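Glycosyl hydrolase (Rhizobium leguminosarum bv. trifolii, PDB 5NDX) is a family 39 glycoside hydrolase, a bacterial orthologue of human alpha-L-iduronidase that probably cleaves O-glycosidic bonds of iduronic acid substrates. Local coordinates at residues Y162-V167 and T203-G208. The protein carries 2 engineered substitutions. Sequence-based numbering, arbitrary orientation.
Sequences YYDACV and TSCLTG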
ATOM      1  N   TYR A 162      13.957  21.300  16.732  1.00 51.77           N
ATOM      2  CA  TYR A 162      14.084  19.997  16.065  1.00 52.10           C
ATOM      3  C   TYR A 162      13.767  20.097  14.558  1.00 48.69           C
ATOM      4  O   TYR A 162      14.559  19.618  13.730  1.00 49.61           O
ATOM      5  CB  TYR A 162      13.234  18.951  16.804  1.00 52.82           C
ATOM      6  CG  TYR A 162      12.832  17.768  15.951  1.00 54.25           C
ATOM      7  CD1 TYR A 162      13.721  16.707  15.705  1.00 54.70           C
ATOM      8  CD2 TYR A 162      11.576  17.716  15.385  1.00 54.88           C
ATOM      9  CE1 TYR A 162      13.347  15.631  14.913  1.00 54.62           C
ATOM     10  CE2 TYR A 162      11.194  16.654  14.594  1.00 58.62           C
ATOM     11  CZ  TYR A 162      12.094  15.630  14.340  1.00 57.27           C
ATOM     12  OH  TYR A 162      11.669  14.607  13.552  1.00 56.10           O
ATOM     13  N   TYR A 163      12.659  20.752  14.210  1.00 47.43           N
ATOM     14  CA  TYR A 163      12.287  21.007  12.791  1.00 46.93           C
ATOM     15  C   TYR A 163      13.395  21.789  12.068  1.00 48.82           C
ATOM     16  O   TYR A 163      13.874  21.402  10.982  1.00 48.06           O
ATOM     17  CB  TYR A 163      10.925  21.736  12.675  1.00 46.75           C
ATOM     18  CG  TYR A 163      10.450  21.784  11.256  1.00 46.27           C
ATOM     19  CD1 TYR A 163       9.779  20.692  10.698  1.00 46.47           C
ATOM     20  CD2 TYR A 163      10.784  22.834  10.432  1.00 45.57           C
ATOM     21  CE1 TYR A 163       9.420  20.670   9.367  1.00 45.75           C
ATOM     22  CE2 TYR A 163      10.435  22.837   9.109  1.00 46.64           C
ATOM     23  CZ  TYR A 163       9.743  21.741   8.566  1.00 47.03           C
ATOM     24  OH  TYR A 163       9.406  21.706   7.229  1.00 44.10           O
ATOM     25  N   ASP A 164      13.852  22.864  12.713  1.00 51.67           N
ATOM     26  CA  ASP A 164      14.953  23.696  12.203  1.00 50.10           C
ATOM     27  C   ASP A 164      16.184  22.891  11.889  1.00 46.14           C
ATOM     28  O   ASP A 164      16.828  23.116  10.887  1.00 47.84           O
ATOM     29  CB  ASP A 164      15.340  24.780  13.229  1.00 54.10           C
ATOM     30  CG  ASP A 164      14.260  25.824  13.431  1.00 57.71           C
ATOM     31  OD1 ASP A 164      13.513  26.092  12.480  1.00 60.32           O
ATOM     32  OD2 ASP A 164      14.170  26.403  14.548  1.00 60.70           O
ATOM     33  N   ALA A 165      16.502  21.968  12.785  1.00 46.02           N
ATOM     34  CA  ALA A 165      17.691  21.114  12.677  1.00 46.17           C
ATOM     35  C   ALA A 165      17.547  20.101  11.538  1.00 46.36           C
ATOM     36  O   ALA A 165      18.508  19.871  10.773  1.00 45.50           O
ATOM     37  CB  ALA A 165      17.914  20.391  14.000  1.00 45.69           C
ATOM     38  N   CYS A 166      16.355  19.481  11.445  1.00 44.06           N
ATOM     39  CA  CYS A 166      16.037  18.632  10.278  1.00 44.91           C
ATOM     40  C   CYS A 166      16.265  19.378   8.967  1.00 44.04           C
ATOM     41  O   CYS A 166      16.942  18.864   8.097  1.00 43.41           O
ATOM     42  CB  CYS A 166      14.583  18.143  10.317  1.00 44.14           C
ATOM     43  SG  CYS A 166      14.288  17.006  11.652  1.00 45.47           S
ATOM     44  N   VAL A 167      15.696  20.582   8.844  1.00 45.53           N
ATOM     45  CA  VAL A 167      15.782  21.362   7.605  1.00 46.23           C
ATOM     46  C   VAL A 167      17.216  21.791   7.332  1.00 49.11           C
ATOM     47  O   VAL A 167      17.704  21.674   6.174  1.00 47.29           O
ATOM     48  CB  VAL A 167      14.847  22.596   7.633  1.00 48.42           C
ATOM     49  CG1 VAL A 167      15.206  23.635   6.571  1.00 50.26           C
ATOM     50  CG2 VAL A 167      13.402  22.159   7.451  1.00 49.86           C
ATOM     51  N   THR A 203      11.284  32.225  12.830  1.00 62.05           N
ATOM     52  CA  THR A 203      12.656  32.236  12.303  1.00 61.54           C
ATOM     53  C   THR A 203      13.449  31.056  12.856  1.00 56.53           C
ATOM     54  O   THR A 203      13.288  30.659  14.008  1.00 53.11           O
ATOM     55  CB  THR A 203      13.400  33.572  12.638  1.00 67.64           C
ATOM     56  OG1 THR A 203      13.420  33.729  14.049  1.00 68.81           O
ATOM     57  CG2 THR A 203      12.698  34.836  12.024  1.00 68.04           C
ATOM     58  N   SER A 204      14.286  30.489  12.010  1.00 58.10           N
ATOM     59  CA  SER A 204      15.051  29.306  12.377  1.00 59.70           C
ATOM     60  C   SER A 204      16.055  29.667  13.455  1.00 64.25           C
ATOM     61  O   SER A 204      16.760  30.652  13.325  1.00 64.52           O
ATOM     62  CB  SER A 204      15.794  28.765  11.158  1.00 57.93           C
ATOM     63  OG  SER A 204      16.862  27.919  11.554  1.00 55.89           O
ATOM     64  N   CYS A 205      16.156  28.831  14.477  1.00 66.60           N
ATOM     65  CA  CYS A 205      17.151  28.990  15.513  1.00 67.78           C
ATOM     66  C   CYS A 205      18.576  28.664  15.079  1.00 68.94           C
ATOM     67  O   CYS A 205      19.469  28.792  15.901  1.00 71.20           O
ATOM     68  CB  CYS A 205      16.800  28.096  16.716  1.00 71.94           C
ATOM     69  SG  CYS A 205      17.097  26.305  16.485  1.00 75.10           S
ATOM     70  N   LEU A 206      18.809  28.215  13.841  1.00 69.61           N
ATOM     71  CA  LEU A 206      20.160  27.834  13.379  1.00 71.60           C
ATOM     72  C   LEU A 206      20.748  28.754  12.320  1.00 74.87           C
ATOM     73  O   LEU A 206      21.946  29.034  12.333  1.00 77.81           O
ATOM     74  CB  LEU A 206      20.156  26.416  12.826  1.00 71.08           C
ATOM     75  CG  LEU A 206      20.006  25.318  13.870  1.00 72.00           C
ATOM     76  CD1 LEU A 206      19.608  24.032  13.153  1.00 72.51           C
ATOM     77  CD2 LEU A 206      21.274  25.109  14.690  1.00 72.70           C
ATOM     78  N   THR A 207      19.916  29.157  11.368  1.00 75.32           N
ATOM     79  CA  THR A 207      20.178  30.339  10.568  1.00 75.97           C
ATOM     80  C   THR A 207      19.696  31.393  11.570  1.00 81.70           C
ATOM     81  O   THR A 207      19.580  31.103  12.766  1.00 84.58           O
ATOM     82  CB  THR A 207      19.356  30.354   9.248  1.00 75.01           C
ATOM     83  OG1 THR A 207      17.979  30.662   9.518  1.00 72.72           O
ATOM     84  CG2 THR A 207      19.426  28.997   8.508  1.00 72.33           C
ATOM     85  N   GLY A 208      19.388  32.599  11.144  1.00 80.41           N
ATOM     86  CA  GLY A 208      18.599  33.469  12.038  1.00 82.06           C
ATOM     87  C   GLY A 208      17.680  34.301  11.205  1.00 83.87           C
ATOM     88  O   GLY A 208      17.286  35.394  11.593  1.00 87.63           O
TER
HETATM   89  O   HOH W   1      16.699  25.699  10.020  1.00 50.23           O
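An ST turn at S204, in the loop that leads from helix 190-200 to strand 216-219, is tied to the outer side of helix 155-171 through D164. The carboxylate of D164 lies against the start of the turn, at S204 and C205, its CG anti to the carbonyl carbon (chi1 -67°), and C205 N donates to D164 OD2 over 3.1 Å. The N-H points almost straight at the oxygen (177°) but meets it from above the carboxylate plane, 73° out of it. The other oxygen, D164 OD1, lies against the S204 backbone, 3.6 Å from S204 CA. Replacing D164 by an alanine removes the carboxylate, which is likely to leave C205 N without its acceptor and open a gap beside the turn. S204 OG, anti to its own N, accepts from L206 N at 3.0 Å and, weakly, from T207 N. The same hydroxyl is joined through a water to D164 O, the water lying 2.7 Å from S204 OG and donating to the helix carbonyl, so one aspartate engages the loop by both side chain and backbone. In this TIM-barrel family the helix follows barrel strand 140-142 and the loop enters the sixth strand; the contact lies on the periphery, away from the ligand pocket. The apolar part is small: L206 CD1 rests 3.5 Å from A165 CA and 4.1 Å from A165 CB, with D164 O also close by. Helix 110-131 borders this side, W116 touching A165 and R114 touching L206, while H198 of helix 190-200 packs on D164.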